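VP1 (Merkel cell polyomavirus, PDB 4FMH) forms the pentameric building blocks of the icosahedral Merkel cell polyomavirus capsid and binds sialylated receptor glycans through loops of its jelly-roll domain, at a site required for infection. Local coordinates at residues 59-64 with 152-156; 112-116 with 262-266; 29-34 with 46-50; 166-172 with 182-187. All coordinates share one frame; numbering follows the deposited sequence.

Interaction 1: residues 59-64 with 152-156; sequences PDQPIK and QTQYP
Residues 59-64 and 152-156 run roughly alongside each other, their end-to-end directions 30° apart, joined by one direct backbone hydrogen bond from Gln154 N to Asp60 O (2.9 Å). A water extends this pairing by donating to both Pro62 O and Gln154 O. The side chains of Gln61 and Gln154 lie next to each other and point the same way. Gln61 NE2 donates to Gln154 OE1 over 3.1 Å, the acceptor lying close to the plane of the donor amide although the two amide planes are turned 52° apart. Pro59, which follows a cis peptide bond, lays its CG against Gln154 CD at 3.6 Å. On Thr153, CG2 is anti to the backbone N (OG1 chi1 -51°), which sends the methyl to Pro62 CD (3.7 Å) and over one face of the Tyr155 ring, near its rim. Pro62 CG meets that ring obliquely, 3.9 Å from Tyr155 CD1. Farther along, Pro156 CG comes within 3.2 Å of Pro62 O. Asp60 OD2 accepts a hydrogen bond from a water that also donates to Thr153 OG1, and it is further bonded to His111 of a neighbouring subunit; Thr153 OG1 also bonds Asp150. The contact joins the loop between strands 11-28 and 71-76 to the one between strand 142-146 and helix 166-170, with Tyr155 OH bonded to Glu198 ahead of strand 200-202.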
# COMPACT_ATOMS: atom_id res chain seq x y z
N PRO B 59 -1.20 5.41 39.60
CA PRO B 59 -1.17 4.52 38.43
C PRO B 59 -2.46 4.58 37.61
O PRO B 59 -3.47 5.10 38.08
CB PRO B 59 -1.01 3.14 39.05
CG PRO B 59 -1.76 3.25 40.36
CD PRO B 59 -1.73 4.70 40.79
N ASP B 60 -2.41 4.03 36.40
CA ASP B 60 -3.60 3.83 35.59
C ASP B 60 -4.50 2.79 36.29
O ASP B 60 -4.02 1.74 36.73
CB ASP B 60 -3.21 3.34 34.19
CG ASP B 60 -4.38 3.33 33.22
OD1 ASP B 60 -5.39 4.05 33.44
OD2 ASP B 60 -4.29 2.58 32.22
N GLN B 61 -5.78 3.10 36.40
CA GLN B 61 -6.76 2.17 36.97
C GLN B 61 -7.95 2.09 36.02
O GLN B 61 -9.02 2.62 36.31
CB GLN B 61 -7.18 2.63 38.37
CG GLN B 61 -6.06 2.53 39.42
CD GLN B 61 -6.35 3.32 40.70
OE1 GLN B 61 -6.89 4.42 40.66
NE2 GLN B 61 -5.98 2.74 41.84
N PRO B 62 -7.76 1.44 34.86
CA PRO B 62 -8.78 1.45 33.81
C PRO B 62 -10.04 0.68 34.21
O PRO B 62 -9.94 -0.33 34.92
CB PRO B 62 -8.08 0.75 32.63
CG PRO B 62 -7.04 -0.10 33.25
CD PRO B 62 -6.59 0.62 34.49
N ILE B 63 -11.21 1.17 33.79
CA ILE B 63 -12.47 0.48 34.05
C ILE B 63 -12.75 -0.58 32.96
O ILE B 63 -12.23 -0.48 31.83
CB ILE B 63 -13.66 1.47 34.13
CG1 ILE B 63 -13.79 2.26 32.81
CG2 ILE B 63 -13.50 2.39 35.35
CD1 ILE B 63 -14.99 3.21 32.74
N LYS B 64 -13.56 -1.58 33.29
CA LYS B 64 -13.93 -2.66 32.37
C LYS B 64 -14.41 -2.13 31.03
O LYS B 64 -14.12 -2.72 29.98
CB LYS B 64 -15.07 -3.51 32.94
CG LYS B 64 -14.74 -4.37 34.14
CD LYS B 64 -15.93 -5.27 34.48
CE LYS B 64 -17.22 -4.47 34.67
NZ LYS B 64 -18.41 -5.22 34.19
N GLN B 152 2.68 -1.37 35.53
CA GLN B 152 2.10 -0.74 36.72
C GLN B 152 0.60 -0.49 36.61
O GLN B 152 -0.03 -0.09 37.59
CB GLN B 152 2.84 0.56 37.07
CG GLN B 152 4.27 0.33 37.54
CD GLN B 152 4.98 1.60 37.99
OE1 GLN B 152 4.59 2.71 37.64
NE2 GLN B 152 6.05 1.43 38.75
N THR B 153 0.02 -0.75 35.43
CA THR B 153 -1.42 -0.64 35.23
C THR B 153 -2.17 -1.56 36.21
O THR B 153 -1.81 -2.74 36.38
CB THR B 153 -1.82 -1.00 33.77
OG1 THR B 153 -1.01 -0.26 32.84
CG2 THR B 153 -3.28 -0.69 33.52
N GLN B 154 -3.19 -1.01 36.85
CA GLN B 154 -3.98 -1.77 37.83
C GLN B 154 -5.32 -2.11 37.21
O GLN B 154 -6.27 -1.32 37.26
CB GLN B 154 -4.16 -0.97 39.13
CG GLN B 154 -2.85 -0.51 39.74
CD GLN B 154 -2.99 -0.03 41.18
OE1 GLN B 154 -4.07 0.36 41.63
NE2 GLN B 154 -1.87 -0.05 41.91
N TYR B 155 -5.39 -3.29 36.60
CA TYR B 155 -6.61 -3.75 35.95
C TYR B 155 -7.63 -4.15 37.02
O TYR B 155 -7.23 -4.55 38.11
CB TYR B 155 -6.31 -4.91 34.99
CG TYR B 155 -5.48 -4.47 33.79
CD1 TYR B 155 -6.08 -3.83 32.70
CD2 TYR B 155 -4.10 -4.67 33.76
CE1 TYR B 155 -5.32 -3.40 31.60
CE2 TYR B 155 -3.33 -4.25 32.66
CZ TYR B 155 -3.95 -3.62 31.59
OH TYR B 155 -3.19 -3.20 30.51
N PRO B 156 -8.93 -4.02 36.72
CA PRO B 156 -9.94 -4.42 37.71
C PRO B 156 -9.76 -5.89 38.06
O PRO B 156 -9.51 -6.71 37.17
CB PRO B 156 -11.27 -4.20 36.99
CG PRO B 156 -10.95 -3.24 35.87
CD PRO B 156 -9.55 -3.58 35.46
O HOH W 1 -1.95 1.79 31.29
O HOH W 2 -8.78 -0.74 37.60

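Interaction 2: residues 112-116 with 262-266; sequences YWDMK and LFKTS. With SIA (N-acetyl-alpha-neuraminic acid), chain U.
This is a largely buried loop-to-strand contact in which the 112-116 turn meets the end of strand 250-263 and the residues that follow, beside the bound sialic acid. Met115 and Lys264 form a single beta bridge: Lys116 N donates to Phe263 O (2.8 Å) and Thr265 N to Asp114 O (2.8 Å). A type I turn from Tyr112 to Met115 leads into it. Next to the bridge, Leu262 CD2 sits over a face of the Tyr112 ring, a CH-pi contact 4.3 Å from the centroid and 26° off the normal, while Leu262 CD1 touches Met115 CE. Thr265 crosses Asp114 at about a right angle and its OG1 donates to Asp114 OD1 at 2.7 Å, from above the carboxylate plane. The other oxygen, Asp114 OD2, accepts a hydrogen bond from a water that also donates to sialic acid O1A and accepts from Ser266 N. Ser266 OG also meets sialic acid O1A, though 2.5 Å is suspiciously short and the exact length doubtful. Lys264, extended beyond CG, brings NZ to sialic acid O4 (3.0 Å); this ammonium also forms a salt bridge with Asp51 and a cation-pi contact with Trp45. Thr265 thus holds one oxygen of Asp114 while the other orients a bridging water; the sugar carboxylate is probably recognised in part by this water and a hydroxyl, with Lys268 also bonded to the sugar, and Lys264, its charge probably balanced by Asp51, grips O4.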
# COMPACT_ATOMS: atom_id res chain seq x y z
N TYR B 112 -23.24 11.65 13.26
CA TYR B 112 -23.59 11.29 14.64
C TYR B 112 -23.86 12.59 15.39
O TYR B 112 -23.12 13.55 15.23
CB TYR B 112 -22.46 10.49 15.29
CG TYR B 112 -22.58 10.38 16.79
CD1 TYR B 112 -23.69 9.75 17.38
CD2 TYR B 112 -21.60 10.91 17.62
CE1 TYR B 112 -23.81 9.66 18.76
CE2 TYR B 112 -21.72 10.81 19.01
CZ TYR B 112 -22.83 10.20 19.57
OH TYR B 112 -22.95 10.11 20.93
N TRP B 113 -24.94 12.65 16.16
CA TRP B 113 -25.41 13.94 16.68
C TRP B 113 -24.36 14.68 17.49
O TRP B 113 -24.31 15.92 17.45
CB TRP B 113 -26.74 13.81 17.46
CG TRP B 113 -26.64 13.14 18.81
CD1 TRP B 113 -26.89 11.83 19.08
CD2 TRP B 113 -26.28 13.75 20.06
NE1 TRP B 113 -26.70 11.58 20.42
CE2 TRP B 113 -26.34 12.74 21.05
CE3 TRP B 113 -25.93 15.05 20.44
CZ2 TRP B 113 -26.04 12.99 22.40
CZ3 TRP B 113 -25.63 15.31 21.79
CH2 TRP B 113 -25.69 14.27 22.75
N ASP B 114 -23.51 13.93 18.19
CA ASP B 114 -22.48 14.50 19.05
C ASP B 114 -21.08 14.30 18.48
O ASP B 114 -20.11 14.19 19.23
CB ASP B 114 -22.56 13.90 20.46
CG ASP B 114 -21.90 14.77 21.52
OD1 ASP B 114 -21.81 16.00 21.32
OD2 ASP B 114 -21.49 14.23 22.56
N MET B 115 -20.98 14.25 17.15
CA MET B 115 -19.69 14.02 16.49
C MET B 115 -18.87 15.30 16.43
O MET B 115 -19.39 16.35 16.06
CB MET B 115 -19.92 13.53 15.06
CG MET B 115 -18.98 12.41 14.63
SD MET B 115 -19.58 11.61 13.12
CE MET B 115 -18.90 9.96 13.30
N LYS B 116 -17.60 15.21 16.81
CA LYS B 116 -16.67 16.33 16.60
C LYS B 116 -16.55 16.60 15.10
O LYS B 116 -16.44 15.67 14.29
CB LYS B 116 -15.30 16.00 17.19
CG LYS B 116 -14.26 17.12 17.05
CD LYS B 116 -13.02 16.84 17.89
CE LYS B 116 -11.95 17.90 17.69
NZ LYS B 116 -12.37 19.26 18.16
N LEU B 262 -14.76 6.86 17.79
CA LEU B 262 -15.84 7.82 17.66
C LEU B 262 -15.36 9.10 18.33
O LEU B 262 -15.04 9.11 19.52
CB LEU B 262 -17.12 7.31 18.34
CG LEU B 262 -18.37 8.20 18.24
CD1 LEU B 262 -18.88 8.32 16.79
CD2 LEU B 262 -19.47 7.70 19.16
N PHE B 263 -15.27 10.17 17.54
CA PHE B 263 -14.81 11.46 18.03
C PHE B 263 -15.99 12.31 18.46
O PHE B 263 -16.82 12.69 17.62
CB PHE B 263 -14.05 12.19 16.91
CG PHE B 263 -12.69 11.62 16.63
CD1 PHE B 263 -12.53 10.53 15.79
CD2 PHE B 263 -11.56 12.18 17.22
CE1 PHE B 263 -11.26 9.99 15.53
CE2 PHE B 263 -10.28 11.65 16.96
CZ PHE B 263 -10.14 10.55 16.12
N LYS B 264 -16.07 12.59 19.75
CA LYS B 264 -17.20 13.33 20.32
C LYS B 264 -16.89 14.83 20.40
O LYS B 264 -15.73 15.21 20.56
CB LYS B 264 -17.55 12.77 21.70
CG LYS B 264 -17.84 11.27 21.70
CD LYS B 264 -18.05 10.75 23.11
CE LYS B 264 -18.43 9.27 23.09
NZ LYS B 264 -18.45 8.68 24.46
N THR B 265 -17.93 15.65 20.29
CA THR B 265 -17.81 17.11 20.28
C THR B 265 -16.85 17.68 21.33
O THR B 265 -16.04 18.55 21.02
CB THR B 265 -19.21 17.78 20.45
OG1 THR B 265 -20.13 17.20 19.52
CG2 THR B 265 -19.14 19.31 20.20
N SER B 266 -16.94 17.18 22.56
CA SER B 266 -16.16 17.68 23.69
C SER B 266 -14.65 17.41 23.56
O SER B 266 -13.85 18.04 24.26
CB SER B 266 -16.65 17.02 24.97
OG SER B 266 -16.47 15.62 24.85
C1 SIA U . -18.81 14.27 26.94
C2 SIA U . -20.24 13.80 27.24
C3 SIA U . -20.68 12.81 26.14
C4 SIA U . -20.06 11.41 26.27
C5 SIA U . -20.21 10.86 27.68
C6 SIA U . -19.73 11.87 28.74
C7 SIA U . -20.05 11.35 30.15
C8 SIA U . -19.28 12.04 31.29
C9 SIA U . -19.80 13.44 31.61
C10 SIA U . -20.07 8.44 28.03
C11 SIA U . -19.17 7.24 28.06
N5 SIA U . -19.48 9.60 27.76
O1A SIA U . -18.43 14.36 25.75
O1B SIA U . -18.05 14.58 27.89
O4 SIA U . -20.70 10.50 25.35
O6 SIA U . -20.33 13.17 28.54
O7 SIA U . -21.47 11.41 30.38
O8 SIA U . -19.34 11.25 32.48
O9 SIA U . -18.95 14.39 30.97
O10 SIA U . -21.27 8.33 28.25
O HOH W 3 -19.48 15.61 23.52
O HOH W 4 -20.75 18.33 17.19
O HOH W 5 -13.05 18.98 20.86

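Interaction 3: residues 29-34 with 46-50; sequences NPRMGV and YTYTY. With SIA (N-acetyl-alpha-neuraminic acid), chain U.
Val34 sets CG2 obliquely against the Tyr50 ring, 3.5 Å from CE1, the two side chains crossing at about a right angle. Its CG1, anti to the backbone N (chi1 -178°), turns instead to the backbone of Tyr46. Val34 N donates to Tyr48 O in a nearly straight bond of 3.3 Å, and a weak bond runs from Thr47 N to Val34 O. A water bridges residues 30-34, donating to Pro30 O and Val34 O and accepting from Met32 N. At the other end, Tyr46 extends along residues 29-31: its OH lies 3.1 Å from Asn29 CB, and Arg31 NH1 comes to the ring edge, 3.6 Å from Tyr46 CE1, with guanidinium and ring planes 38° apart. A second water links Arg31 NH1 to Tyr46 OH, while Arg31 NE forms a salt bridge with Asp192. Pro30 CG packs on Thr47 CG2 (3.7 Å), and Met32 CG lies against Thr47 O. At Gly33 (phi 144°) a side chain would run into the preceding carbonyl oxygen, so the backbone suits glycine. On the ligand side, Tyr50 CD1 is 3.6 Å from C11, the N-acetyl methyl of sialic acid. In a neighbouring subunit, Leu149 O is hydrogen-bonded to Tyr48 OH and Leu181 N to Asn29 OD1. The arrangement belongs to the long loop after strand 11-28 of the viral jelly roll, which contributes Tyr50 to the sialic acid pocket.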
# COMPACT_ATOMS: atom_id res chain seq x y z
N ASN B 29 -20.60 -10.96 17.88
CA ASN B 29 -20.68 -9.52 18.13
C ASN B 29 -19.49 -9.02 18.93
O ASN B 29 -18.92 -9.78 19.73
CB ASN B 29 -21.99 -9.16 18.82
CG ASN B 29 -23.12 -8.96 17.84
OD1 ASN B 29 -22.98 -8.23 16.84
ND2 ASN B 29 -24.26 -9.59 18.11
N PRO B 30 -19.11 -7.75 18.73
CA PRO B 30 -17.88 -7.24 19.35
C PRO B 30 -18.03 -7.02 20.86
O PRO B 30 -19.13 -6.72 21.34
CB PRO B 30 -17.64 -5.91 18.62
CG PRO B 30 -18.99 -5.47 18.21
CD PRO B 30 -19.76 -6.73 17.89
N ARG B 31 -16.93 -7.18 21.58
CA ARG B 31 -16.91 -7.00 23.04
C ARG B 31 -15.92 -5.89 23.41
O ARG B 31 -14.84 -6.14 23.96
CB ARG B 31 -16.59 -8.33 23.75
CG ARG B 31 -17.54 -9.50 23.42
CD ARG B 31 -19.00 -9.17 23.73
NE ARG B 31 -19.91 -10.28 23.41
CZ ARG B 31 -21.12 -10.12 22.86
NH1 ARG B 31 -21.57 -8.91 22.54
NH2 ARG B 31 -21.87 -11.19 22.60
N MET B 32 -16.34 -4.66 23.13
CA MET B 32 -15.50 -3.47 23.26
C MET B 32 -15.41 -2.90 24.67
O MET B 32 -14.55 -2.06 24.95
CB MET B 32 -16.02 -2.39 22.30
CG MET B 32 -15.90 -2.75 20.82
SD MET B 32 -14.19 -2.89 20.24
CE MET B 32 -13.95 -4.66 20.19
N GLY B 33 -16.29 -3.35 25.56
CA GLY B 33 -16.29 -2.87 26.94
C GLY B 33 -17.71 -2.77 27.46
O GLY B 33 -18.01 -3.25 28.54
N VAL B 34 -18.58 -2.11 26.69
CA VAL B 34 -20.02 -2.24 26.89
C VAL B 34 -20.44 -3.46 26.06
O VAL B 34 -20.63 -3.37 24.84
CB VAL B 34 -20.81 -0.98 26.48
CG1 VAL B 34 -22.29 -1.16 26.76
CG2 VAL B 34 -20.27 0.23 27.21
N TYR B 46 -23.27 -0.02 23.54
CA TYR B 46 -22.97 -1.36 23.02
C TYR B 46 -22.19 -1.26 21.71
O TYR B 46 -22.59 -0.55 20.79
CB TYR B 46 -24.28 -2.12 22.81
CG TYR B 46 -24.16 -3.47 22.16
CD1 TYR B 46 -23.39 -4.49 22.74
CD2 TYR B 46 -24.86 -3.76 20.99
CE1 TYR B 46 -23.30 -5.75 22.15
CE2 TYR B 46 -24.77 -5.01 20.39
CZ TYR B 46 -23.99 -6.00 20.98
OH TYR B 46 -23.92 -7.23 20.38
N THR B 47 -21.08 -2.00 21.66
CA THR B 47 -20.08 -2.00 20.56
C THR B 47 -19.06 -0.86 20.64
O THR B 47 -18.27 -0.66 19.72
CB THR B 47 -20.68 -2.16 19.11
OG1 THR B 47 -21.20 -0.90 18.65
CG2 THR B 47 -21.78 -3.22 19.06
N TYR B 48 -19.08 -0.14 21.76
CA TYR B 48 -18.12 0.93 22.03
C TYR B 48 -17.47 0.74 23.41
O TYR B 48 -17.92 -0.07 24.24
CB TYR B 48 -18.79 2.31 22.00
CG TYR B 48 -19.42 2.70 20.68
CD1 TYR B 48 -18.71 3.48 19.76
CD2 TYR B 48 -20.73 2.31 20.36
CE1 TYR B 48 -19.28 3.85 18.54
CE2 TYR B 48 -21.31 2.69 19.15
CZ TYR B 48 -20.58 3.45 18.25
OH TYR B 48 -21.14 3.81 17.05
N THR B 49 -16.40 1.50 23.64
CA THR B 49 -15.84 1.68 24.97
C THR B 49 -16.53 2.90 25.58
O THR B 49 -17.39 3.53 24.94
CB THR B 49 -14.32 1.97 24.93
OG1 THR B 49 -14.07 3.18 24.21
CG2 THR B 49 -13.56 0.82 24.27
N TYR B 50 -16.17 3.24 26.82
CA TYR B 50 -16.44 4.58 27.34
C TYR B 50 -15.33 5.51 26.84
O TYR B 50 -14.63 5.19 25.88
CB TYR B 50 -16.54 4.58 28.87
CG TYR B 50 -17.86 4.06 29.43
CD1 TYR B 50 -18.89 3.64 28.59
CD2 TYR B 50 -18.08 4.02 30.81
CE1 TYR B 50 -20.10 3.18 29.10
CE2 TYR B 50 -19.28 3.56 31.34
CZ TYR B 50 -20.28 3.14 30.48
OH TYR B 50 -21.47 2.68 31.00
C1 SIA U . -18.81 14.27 26.94
C2 SIA U . -20.24 13.80 27.24
C3 SIA U . -20.68 12.81 26.14
C4 SIA U . -20.06 11.41 26.27
C5 SIA U . -20.21 10.86 27.68
C6 SIA U . -19.73 11.87 28.74
C7 SIA U . -20.05 11.35 30.15
C8 SIA U . -19.28 12.04 31.29
C9 SIA U . -19.80 13.44 31.61
C10 SIA U . -20.07 8.44 28.03
C11 SIA U . -19.17 7.24 28.06
N5 SIA U . -19.48 9.60 27.76
O1A SIA U . -18.43 14.36 25.75
O1B SIA U . -18.05 14.58 27.89
O4 SIA U . -20.70 10.50 25.35
O6 SIA U . -20.33 13.17 28.54
O7 SIA U . -21.47 11.41 30.38
O8 SIA U . -19.34 11.25 32.48
O9 SIA U . -18.95 14.39 30.97
O10 SIA U . -21.27 8.33 28.25
O HOH W 6 -19.20 -4.34 22.66
O HOH W 7 -24.48 -9.49 21.70

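Interaction 4: residues 166-172 with 182-187; sequences IETVLGR and DPQAKA
Val169, on the single-turn-length helix 166-170, points toward the start of strand 186-189; the two elements form a short helix packed on a three-stranded antiparallel sheet, at the start of its outer strand 186-189. Val169 CG1 approaches Lys186 O at 3.7 Å and Ala187 CB at 4.1 Å; Trp200 of strand 200-202 borders both Val169 and Ala187. One turn back along the helix, Ile166 presents CG2 to Ala185 CB (3.9 Å), with CD1 close behind, and also touches Val199. Leu170 crosses Gln184 at about a right angle, with Leu170 CD2 3.7 Å from Gln184 CB. The segment 182-187 enters the strand through a type I turn from Asp182 to Ala185. Within it Gln184 N donates to Asp182 OD1 (3.0 Å), an Asx turn, and Ala185 is the centre of an inverse gamma turn. Asp182 OD2 is bonded to Asn178 and to a water that Arg172 NH2 reaches weakly. Gly171 leaves the helix with a positive phi of 72°, after which Arg172 folds back: CG stands between its backbone N and carbonyl carbon (chi1 60°), the chain then runs extended to NE, and the guanidinium lays one face over Leu170 CB. Arg172 and Gln184 also cross at about a right angle, their planes 44° apart; in one of its two conformers, and so probably not always, Arg172 NH2 donates in its own plane to Gln184 OE1 at 3.0 Å, striking that oxygen from above the carbonyl plane.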
# COMPACT_ATOMS: atom_id res chain seq x y z
N ILE B 166 -2.94 -10.57 33.49
CA ILE B 166 -1.71 -11.26 33.89
C ILE B 166 -1.66 -11.54 35.39
O ILE B 166 -1.29 -12.64 35.81
CB ILE B 166 -0.44 -10.52 33.40
CG1 ILE B 166 -0.41 -10.46 31.86
CG2 ILE B 166 0.83 -11.20 33.93
CD1 ILE B 166 0.84 -9.78 31.26
N GLU B 167 -2.04 -10.56 36.20
CA GLU B 167 -2.10 -10.75 37.66
C GLU B 167 -3.00 -11.94 38.03
O GLU B 167 -2.68 -12.70 38.95
CB GLU B 167 -2.56 -9.46 38.37
CG GLU B 167 -2.51 -9.56 39.90
CD GLU B 167 -2.62 -8.20 40.60
OE1 GLU B 167 -2.58 -7.15 39.93
OE2 GLU B 167 -2.76 -8.21 41.85
N THR B 168 -4.10 -12.11 37.29
CA THR B 168 -5.00 -13.25 37.48
C THR B 168 -4.28 -14.59 37.33
O THR B 168 -4.44 -15.48 38.16
CB THR B 168 -6.20 -13.21 36.50
OG1 THR B 168 -6.71 -11.87 36.42
CG2 THR B 168 -7.31 -14.17 36.97
N VAL B 169 -3.50 -14.75 36.26
CA VAL B 169 -2.84 -16.03 35.99
C VAL B 169 -1.61 -16.26 36.86
O VAL B 169 -1.31 -17.40 37.22
CB VAL B 169 -2.50 -16.23 34.48
CG1 VAL B 169 -3.74 -16.00 33.61
CG2 VAL B 169 -1.37 -15.32 34.03
N LEU B 170 -0.90 -15.18 37.21
CA LEU B 170 0.30 -15.28 38.05
C LEU B 170 -0.01 -15.46 39.54
O LEU B 170 0.81 -15.98 40.30
CB LEU B 170 1.21 -14.07 37.85
CG LEU B 170 1.90 -13.82 36.50
CD1 LEU B 170 2.83 -12.61 36.63
CD2 LEU B 170 2.67 -15.05 36.02
N GLY B 171 -1.19 -15.00 39.96
CA GLY B 171 -1.56 -15.01 41.39
C GLY B 171 -0.80 -13.98 42.19
O GLY B 171 -0.74 -14.06 43.43
N ARG B 172 -0.21 -13.02 41.48
CA ARG B 172 0.62 -11.96 42.08
C ARG B 172 0.70 -10.78 41.11
O ARG B 172 0.43 -10.93 39.92
CB ARG B 172 2.02 -12.50 42.41
CG ARG B 172 2.80 -13.00 41.19
CD ARG B 172 4.01 -13.86 41.56
NE ARG B 172 4.73 -14.26 40.36
CZ ARG B 172 4.62 -15.45 39.77
NH1 ARG B 172 3.81 -16.37 40.27
NH2 ARG B 172 5.32 -15.72 38.68
N ASP B 182 7.16 -12.68 29.12
CA ASP B 182 7.32 -13.51 30.32
C ASP B 182 6.61 -14.84 30.05
O ASP B 182 5.40 -14.87 29.86
CB ASP B 182 6.73 -12.80 31.54
CG ASP B 182 6.65 -13.69 32.80
OD1 ASP B 182 7.26 -14.77 32.86
OD2 ASP B 182 5.94 -13.28 33.75
N PRO B 183 7.37 -15.95 30.00
CA PRO B 183 6.80 -17.26 29.68
C PRO B 183 5.71 -17.73 30.67
O PRO B 183 4.91 -18.58 30.32
CB PRO B 183 8.01 -18.20 29.75
CG PRO B 183 9.19 -17.32 29.59
CD PRO B 183 8.82 -16.03 30.24
N GLN B 184 5.70 -17.17 31.87
CA GLN B 184 4.67 -17.53 32.85
C GLN B 184 3.34 -16.83 32.58
O GLN B 184 2.29 -17.28 33.06
CB GLN B 184 5.14 -17.24 34.27
CG GLN B 184 6.34 -18.07 34.70
CD GLN B 184 6.80 -17.72 36.10
OE1 GLN B 184 6.16 -18.10 37.09
NE2 GLN B 184 7.91 -17.01 36.19
N ALA B 185 3.37 -15.74 31.82
CA ALA B 185 2.15 -14.97 31.52
C ALA B 185 1.39 -15.58 30.35
O ALA B 185 1.39 -15.05 29.24
CB ALA B 185 2.49 -13.49 31.23
N LYS B 186 0.76 -16.72 30.60
CA LYS B 186 0.03 -17.45 29.56
C LYS B 186 -1.41 -17.75 29.99
O LYS B 186 -1.70 -17.85 31.18
CB LYS B 186 0.77 -18.73 29.16
CG LYS B 186 2.09 -18.46 28.44
CD LYS B 186 2.68 -19.73 27.84
CE LYS B 186 4.10 -19.51 27.35
NZ LYS B 186 4.16 -18.62 26.18
N ALA B 187 -2.30 -17.88 29.01
CA ALA B 187 -3.70 -18.18 29.28
C ALA B 187 -4.33 -18.83 28.05
O ALA B 187 -3.72 -18.87 26.98
CB ALA B 187 -4.47 -16.91 29.65
O HOH W 8 6.43 -13.68 36.20

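Following the chain from the N terminus, interaction 3 closes first, folding the start of the loop after strand 11-28 onto itself. Residues 59-64, farther along that loop, meet 152-156 in interaction 1, which joins two loops. Between them lies 112-116, whose partner 262-266 comes much later, so interactions 1 and 2 cross; interaction 2 ties the loop after strand 89-101 to the end of strand 250-263. Interaction 4 follows interaction 1 in series, closes a short loop between helix 166-170 and strand 186-189, and falls wholly within the span of interaction 2. Interaction 3 touches two others: Tyr50 packs on Ile63 of interaction 1, and Tyr48 on Leu262 of interaction 2. Interactions 2 and 3 both border the sialic acid.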